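Local coordinates for protein piwi (Drosophila melanogaster, PDB 6KR6) that binds piRNAs of 24 to 30 nucleotides and, with them, represses transposons in the germline as a Piwi-subfamily member of the Argonaute family, at residues L435-D440 with Q556-L561; W445-P450 with R476-F481. One frame throughout, in Å; residues are numbered along the deposited sequence.

Contact 1: L435-D440 with Q556-L561. With ZN (zinc ion), chain O; ZN (zinc ion), chain C; nucleotides of chain B.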
loop_
_atom_site.group_PDB
_atom_site.type_symbol
_atom_site.label_atom_id
_atom_site.label_comp_id
_atom_site.label_asym_id
_atom_site.label_seq_id
_atom_site.Cartn_x
_atom_site.Cartn_y
_atom_site.Cartn_z
ATOM N N LEU A 435 -18.574 25.754 8.595
ATOM C CA LEU A 435 -18.123 26.797 7.678
ATOM C C LEU A 435 -19.204 27.158 6.668
ATOM O O LEU A 435 -19.624 28.317 6.573
ATOM C CB LEU A 435 -16.852 26.349 6.958
ATOM C CG LEU A 435 -16.235 27.396 6.029
ATOM C CD1 LEU A 435 -15.499 28.450 6.839
ATOM C CD2 LEU A 435 -15.314 26.758 5.000
ATOM N N THR A 436 -19.653 26.182 5.885
ATOM C CA THR A 436 -20.649 26.404 4.846
ATOM C C THR A 436 -21.890 25.587 5.175
ATOM O O THR A 436 -21.805 24.367 5.353
ATOM C CB THR A 436 -20.107 26.026 3.464
ATOM O OG1 THR A 436 -18.786 26.552 3.311
ATOM C CG2 THR A 436 -20.992 26.598 2.374
ATOM N N THR A 437 -23.032 26.262 5.258
ATOM C CA THR A 437 -24.305 25.637 5.552
ATOM C C THR A 437 -25.353 26.150 4.580
ATOM O O THR A 437 -25.406 27.354 4.309
ATOM C CB THR A 437 -24.750 25.932 6.993
ATOM O OG1 THR A 437 -23.675 25.642 7.895
ATOM C CG2 THR A 437 -25.957 25.085 7.369
ATOM N N PRO A 438 -26.170 25.266 4.014
ATOM C CA PRO A 438 -27.253 25.732 3.142
ATOM C C PRO A 438 -28.195 26.653 3.903
ATOM O O PRO A 438 -28.679 26.314 4.986
ATOM C CB PRO A 438 -27.952 24.434 2.712
ATOM C CG PRO A 438 -27.541 23.418 3.734
ATOM C CD PRO A 438 -26.153 23.799 4.135
ATOM N N SER A 439 -28.432 27.841 3.339
ATOM C CA SER A 439 -29.417 28.742 3.924
ATOM C C SER A 439 -30.792 28.092 3.962
ATOM O O SER A 439 -31.572 28.330 4.893
ATOM C CB SER A 439 -29.459 30.054 3.141
ATOM O OG SER A 439 -29.734 29.814 1.772
ATOM N N ASP A 440 -31.098 27.261 2.964
ATOM C CA ASP A 440 -32.317 26.464 2.992
ATOM C C ASP A 440 -32.334 25.514 4.181
ATOM O O ASP A 440 -33.394 25.268 4.764
ATOM C CB ASP A 440 -32.441 25.669 1.691
ATOM C CG ASP A 440 -33.805 25.802 1.041
ATOM O OD1 ASP A 440 -34.809 25.962 1.766
ATOM O OD2 ASP A 440 -33.875 25.739 -0.203
ATOM N N GLN A 556 -21.521 14.705 8.415
ATOM C CA GLN A 556 -21.596 13.867 7.221
ATOM C C GLN A 556 -22.749 14.291 6.319
ATOM O O GLN A 556 -22.608 14.309 5.094
ATOM C CB GLN A 556 -21.731 12.393 7.611
ATOM C CG GLN A 556 -21.680 11.430 6.426
ATOM C CD GLN A 556 -21.614 9.969 6.846
ATOM O OE1 GLN A 556 -21.549 9.068 6.005
ATOM N NE2 GLN A 556 -21.625 9.729 8.153
ATOM N N LEU A 557 -23.893 14.645 6.908
ATOM C CA LEU A 557 -25.051 15.064 6.122
ATOM C C LEU A 557 -24.794 16.391 5.420
ATOM O O LEU A 557 -25.130 16.553 4.238
ATOM C CB LEU A 557 -26.285 15.173 7.019
ATOM C CG LEU A 557 -26.820 13.897 7.672
ATOM C CD1 LEU A 557 -27.966 14.219 8.619
ATOM C CD2 LEU A 557 -27.258 12.895 6.624
ATOM N N ASN A 558 -24.215 17.356 6.140
ATOM C CA ASN A 558 -23.824 18.619 5.524
ATOM C C ASN A 558 -22.916 18.378 4.325
ATOM O O ASN A 558 -23.056 19.034 3.287
ATOM C CB ASN A 558 -23.128 19.513 6.555
ATOM C CG ASN A 558 -23.044 20.963 6.111
ATOM O OD1 ASN A 558 -24.018 21.532 5.622
ATOM N ND2 ASN A 558 -21.872 21.568 6.281
ATOM N N CYS A 559 -21.987 17.423 4.446
ATOM C CA CYS A 559 -21.127 17.096 3.311
ATOM C C CYS A 559 -21.916 16.447 2.179
ATOM O O CYS A 559 -21.711 16.776 1.004
ATOM C CB CYS A 559 -19.988 16.183 3.755
ATOM S SG CYS A 559 -18.810 16.983 4.846
ATOM N N LYS A 560 -22.811 15.514 2.517
ATOM C CA LYS A 560 -23.666 14.883 1.514
ATOM C C LYS A 560 -24.445 15.918 0.720
ATOM O O LYS A 560 -24.730 15.708 -0.466
ATOM C CB LYS A 560 -24.638 13.906 2.181
ATOM C CG LYS A 560 -23.990 12.733 2.894
ATOM C CD LYS A 560 -23.708 11.577 1.957
ATOM C CE LYS A 560 -23.013 10.450 2.696
ATOM N NZ LYS A 560 -23.777 9.993 3.890
ATOM N N LEU A 561 -24.805 17.035 1.354
ATOM C CA LEU A 561 -25.478 18.111 0.641
ATOM C C LEU A 561 -24.533 18.920 -0.237
ATOM O O LEU A 561 -25.002 19.678 -1.092
ATOM C CB LEU A 561 -26.174 19.047 1.627
ATOM C CG LEU A 561 -27.250 18.425 2.514
ATOM C CD1 LEU A 561 -28.137 19.522 3.061
ATOM C CD2 LEU A 561 -28.069 17.394 1.750
HETATM ZN ZN ZN O . -35.241 24.474 0.484
HETATM ZN ZN ZN C . -20.916 7.195 5.507
ATOM O OP3 U B 1 -23.202 6.961 5.738
ATOM P P U B 1 -23.306 5.799 4.830
ATOM O OP1 U B 1 -24.374 6.082 3.841
ATOM O OP2 U B 1 -21.939 5.506 4.338
ATOM O "O5'" U B 1 -23.785 4.543 5.684
ATOM C "C5'" U B 1 -22.920 3.927 6.634
ATOM C "C4'" U B 1 -23.679 3.020 7.569
ATOM O "O4'" U B 1 -23.988 1.772 6.888
ATOM C "C3'" U B 1 -22.945 2.637 8.854
ATOM O "O3'" U B 1 -23.877 2.574 9.932
ATOM C "C2'" U B 1 -22.421 1.237 8.548
ATOM O "O2'" U B 1 -22.205 0.430 9.686
ATOM C "C1'" U B 1 -23.532 0.680 7.662
ATOM N N1 U B 1 -23.086 -0.388 6.753
ATOM C C2 U B 1 -23.940 -1.453 6.548
ATOM O O2 U B 1 -25.041 -1.525 7.067
ATOM N N3 U B 1 -23.467 -2.424 5.699
ATOM C C4 U B 1 -22.247 -2.445 5.056
ATOM O O4 U B 1 -21.965 -3.394 4.322
ATOM C C5 U B 1 -21.415 -1.313 5.329
ATOM C C6 U B 1 -21.851 -0.350 6.151
ATOM P P A B 2 -23.425 2.992 11.414
ATOM O OP1 A B 2 -22.311 2.089 11.805
ATOM O OP2 A B 2 -24.635 3.098 12.268
ATOM O "O5'" A B 2 -22.813 4.452 11.246
ATOM C "C5'" A B 2 -23.563 5.521 10.685
ATOM C "C4'" A B 2 -22.818 6.820 10.848
ATOM O "O4'" A B 2 -22.898 7.227 12.236
ATOM C "C3'" A B 2 -21.324 6.743 10.548
ATOM O "O3'" A B 2 -21.038 6.979 9.178
ATOM C "C2'" A B 2 -20.720 7.788 11.476
ATOM O "O2'" A B 2 -20.819 9.082 10.902
ATOM C "C1'" A B 2 -21.659 7.723 12.678
ATOM N N9 A B 2 -21.180 6.835 13.754
ATOM C C8 A B 2 -21.777 5.670 14.167
ATOM N N7 A B 2 -21.163 5.082 15.162
ATOM C C5 A B 2 -20.094 5.924 15.433
ATOM C C6 A B 2 -19.061 5.858 16.383
ATOM N N6 A B 2 -18.934 4.868 17.270
ATOM N N1 A B 2 -18.151 6.856 16.391
ATOM C C2 A B 2 -18.280 7.848 15.502
ATOM N N3 A B 2 -19.206 8.021 14.560
ATOM C C4 A B 2 -20.094 7.013 14.578
#
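N558 reaches from the last turns of helix 546-560 to the loop 435-440 and gives its amide N-H to a main-chain carbonyl: ND2 lies 2.9 Å from O of T436. The bond is close to straight (171° at the hydrogen); the acceptor sits in the plane of the N558 amide, and the donor meets it head-on, nearly along the C=O axis. With CG anti to the backbone N (chi1 -164°), the amide is carried off the helix toward the loop. At its other end, OD1 of N558 comes up to CD of P438 at 3.5 Å. Three residues on, L561 offers a methyl to the same proline, CD1 to CG at 4.0 Å, the two side chains crossing at about a right angle. P438 thus rests on a polar and an apolar neighbour at once.

At the other end of this helix segment, the extended side chain of Q556 runs to the guide RNA. Q556 OE1 binds a zinc ion at 2.0 Å together with OP3 and OP2 of U1 of chain B and O of L810, while NE2 donates to O3' of A2 of chain B. K560 NZ comes to Q556 OE1 from above the carbonyl plane, 3.2 Å away. Both ends of the Q556 amide are therefore engaged, which fixes its flip, and the metal and nearby lysine probably offset much of the negative charge of the 5' phosphate.

Contact 2: W445-P450 with R476-F481. With HG (mercury (II) ion), chain H.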
loop_
_atom_site.group_PDB
_atom_site.type_symbol
_atom_site.label_atom_id
_atom_site.label_comp_id
_atom_site.label_asym_id
_atom_site.label_seq_id
_atom_site.Cartn_x
_atom_site.Cartn_y
_atom_site.Cartn_z
ATOM N N TRP A 445 -36.348 16.428 3.177
ATOM C CA TRP A 445 -35.717 15.114 3.181
ATOM C C TRP A 445 -36.721 14.101 3.717
ATOM O O TRP A 445 -37.826 14.453 4.139
ATOM C CB TRP A 445 -34.406 15.117 3.983
ATOM C CG TRP A 445 -34.523 15.521 5.426
ATOM C CD1 TRP A 445 -35.035 16.688 5.912
ATOM C CD2 TRP A 445 -34.078 14.774 6.569
ATOM N NE1 TRP A 445 -34.956 16.707 7.283
ATOM C CE2 TRP A 445 -34.371 15.545 7.712
ATOM C CE3 TRP A 445 -33.471 13.526 6.736
ATOM C CZ2 TRP A 445 -34.080 15.109 9.002
ATOM C CZ3 TRP A 445 -33.179 13.095 8.020
ATOM C CH2 TRP A 445 -33.486 13.885 9.135
ATOM N N ALA A 446 -36.333 12.829 3.682
ATOM C CA ALA A 446 -37.212 11.744 4.095
ATOM C C ALA A 446 -36.446 10.776 4.983
ATOM O O ALA A 446 -35.215 10.708 4.948
ATOM C CB ALA A 446 -37.795 11.001 2.885
ATOM N N VAL A 447 -37.194 10.024 5.787
ATOM C CA VAL A 447 -36.634 8.997 6.655
ATOM C C VAL A 447 -37.465 7.735 6.488
ATOM O O VAL A 447 -38.675 7.746 6.750
ATOM C CB VAL A 447 -36.602 9.431 8.128
ATOM C CG1 VAL A 447 -36.308 8.239 9.009
ATOM C CG2 VAL A 447 -35.557 10.511 8.338
ATOM N N ILE A 448 -36.814 6.654 6.060
ATOM C CA ILE A 448 -37.448 5.361 5.830
ATOM C C ILE A 448 -37.016 4.413 6.939
ATOM O O ILE A 448 -35.815 4.243 7.188
ATOM C CB ILE A 448 -37.081 4.795 4.447
ATOM C CG1 ILE A 448 -37.438 5.800 3.351
ATOM C CG2 ILE A 448 -37.778 3.466 4.209
ATOM C CD1 ILE A 448 -37.071 5.343 1.960
ATOM N N ALA A 449 -37.990 3.794 7.598
ATOM C CA ALA A 449 -37.718 2.919 8.731
ATOM C C ALA A 449 -38.884 1.954 8.885
ATOM O O ALA A 449 -39.993 2.239 8.420
ATOM C CB ALA A 449 -37.510 3.731 10.020
ATOM N N PRO A 450 -38.667 0.804 9.519
ATOM C CA PRO A 450 -39.779 -0.117 9.771
ATOM C C PRO A 450 -40.544 0.260 11.031
ATOM O O PRO A 450 -40.060 0.990 11.897
ATOM C CB PRO A 450 -39.093 -1.481 9.921
ATOM C CG PRO A 450 -37.643 -1.187 10.201
ATOM C CD PRO A 450 -37.398 0.291 10.060
ATOM N N ARG A 476 -35.319 20.557 9.589
ATOM C CA ARG A 476 -36.750 20.508 9.829
ATOM C C ARG A 476 -37.204 19.050 9.813
ATOM O O ARG A 476 -36.408 18.130 9.610
ATOM C CB ARG A 476 -37.486 21.368 8.798
ATOM C CG ARG A 476 -36.978 22.809 8.783
ATOM C CD ARG A 476 -37.601 23.662 7.686
ATOM N NE ARG A 476 -36.863 24.915 7.520
ATOM C CZ ARG A 476 -37.168 25.862 6.638
ATOM N NH1 ARG A 476 -38.208 25.713 5.828
ATOM N NH2 ARG A 476 -36.430 26.962 6.566
ATOM N N SER A 477 -38.492 18.839 10.046
ATOM C CA SER A 477 -38.998 17.479 10.202
ATOM C C SER A 477 -39.055 16.773 8.850
ATOM O O SER A 477 -39.630 17.312 7.900
ATOM C CB SER A 477 -40.377 17.490 10.849
ATOM O OG SER A 477 -40.322 18.062 12.145
ATOM N N PRO A 478 -38.486 15.579 8.732
ATOM C CA PRO A 478 -38.458 14.872 7.449
ATOM C C PRO A 478 -39.803 14.220 7.144
ATOM O O PRO A 478 -40.761 14.318 7.909
ATOM C CB PRO A 478 -37.367 13.821 7.665
ATOM C CG PRO A 478 -37.447 13.522 9.123
ATOM C CD PRO A 478 -37.803 14.823 9.795
ATOM N N GLN A 479 -39.856 13.540 6.000
ATOM C CA GLN A 479 -41.039 12.791 5.602
ATOM C C GLN A 479 -40.996 11.396 6.212
ATOM O O GLN A 479 -40.025 10.655 6.023
ATOM C CB GLN A 479 -41.150 12.693 4.081
ATOM C CG GLN A 479 -42.373 11.911 3.619
ATOM C CD GLN A 479 -42.471 11.797 2.112
ATOM O OE1 GLN A 479 -41.570 12.217 1.387
ATOM N NE2 GLN A 479 -43.570 11.227 1.631
ATOM N N GLU A 480 -42.054 11.049 6.935
ATOM C CA GLU A 480 -42.169 9.744 7.571
ATOM C C GLU A 480 -42.452 8.677 6.518
ATOM O O GLU A 480 -43.444 8.769 5.786
ATOM C CB GLU A 480 -43.283 9.798 8.617
ATOM C CG GLU A 480 -43.566 8.511 9.362
ATOM C CD GLU A 480 -44.642 8.688 10.422
ATOM O OE1 GLU A 480 -44.690 9.768 11.049
ATOM O OE2 GLU A 480 -45.445 7.753 10.625
ATOM N N PHE A 481 -41.586 7.662 6.432
ATOM C CA PHE A 481 -41.767 6.537 5.512
ATOM C C PHE A 481 -41.613 5.258 6.330
ATOM O O PHE A 481 -40.520 4.688 6.424
ATOM C CB PHE A 481 -40.775 6.601 4.355
ATOM C CG PHE A 481 -41.417 6.847 3.019
ATOM C CD1 PHE A 481 -41.759 5.789 2.195
ATOM C CD2 PHE A 481 -41.683 8.138 2.590
ATOM C CE1 PHE A 481 -42.352 6.009 0.965
ATOM C CE2 PHE A 481 -42.277 8.366 1.362
ATOM C CZ PHE A 481 -42.612 7.301 0.549
HETATM HG HG HG H . -39.141 12.239 0.119
#
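P478 packs against one face of the W445 indole, its CB over the five-membered ring, 3.6 Å from the centroid and 17° off the normal, a CH-pi contact. The indole takes the position between backbone N and carbonyl carbon (chi1 59°), which swings the ring toward segment 476-481; there W445 NE1 donates to O of R476, at 3.1 Å and from above that carbonyl's plane. The next bump on the proline ring, CG, nestles between the ring of W445 and V447, whose CG2 is 3.6 Å away. P478 thus fills the hollow between indole and valine, and Y465 of helix 454-471 also touches it.

A446, I448, Q479 and F481 occupy the other face of the sheet. A446 and Q479 meet CB to CB at 3.9 Å, and the extended Q479 side chain carries OE1 to a mercury ion that S501 and C498 also bind. Further along, I448 lies alongside F481, CG1 against CB at 3.6 Å, while the phenyl ring leads away from the isoleucine.

Backbone bonds run between the strands in parallel register: Q479 N to W445 O, V447 N to Q479 O, F481 N to V447 O and A449 N to F481 O. Strands 446-450 and 479-483, joined through helix 454-471, form a beta-alpha-beta crossover in a four-stranded parallel sheet, the Rossmann-like fold characteristic of the Argonaute MID domain.

Contact 2 is nested within the chain loop that contact 1 closes, and their centres lie 18 Å apart. They meet directly where D440 O comes 3.9 Å from R476 NH2, which is packing only. Near this junction a zinc ion is held by both carboxylate oxygens of D440 and by D443; the R476 side chain comes within about 6 Å of this same zinc. The RNA 5' end belongs to contact 1 through Q556, whose side chain is about 11 Å from that of W445, whereas the nearest atom of contact 2 is about 12 Å from the nucleic acid. In the parallel sheet, strand 506-510 lies between strand 446-450 of contact 2 and strand 533-537, where Q534 touches Q556.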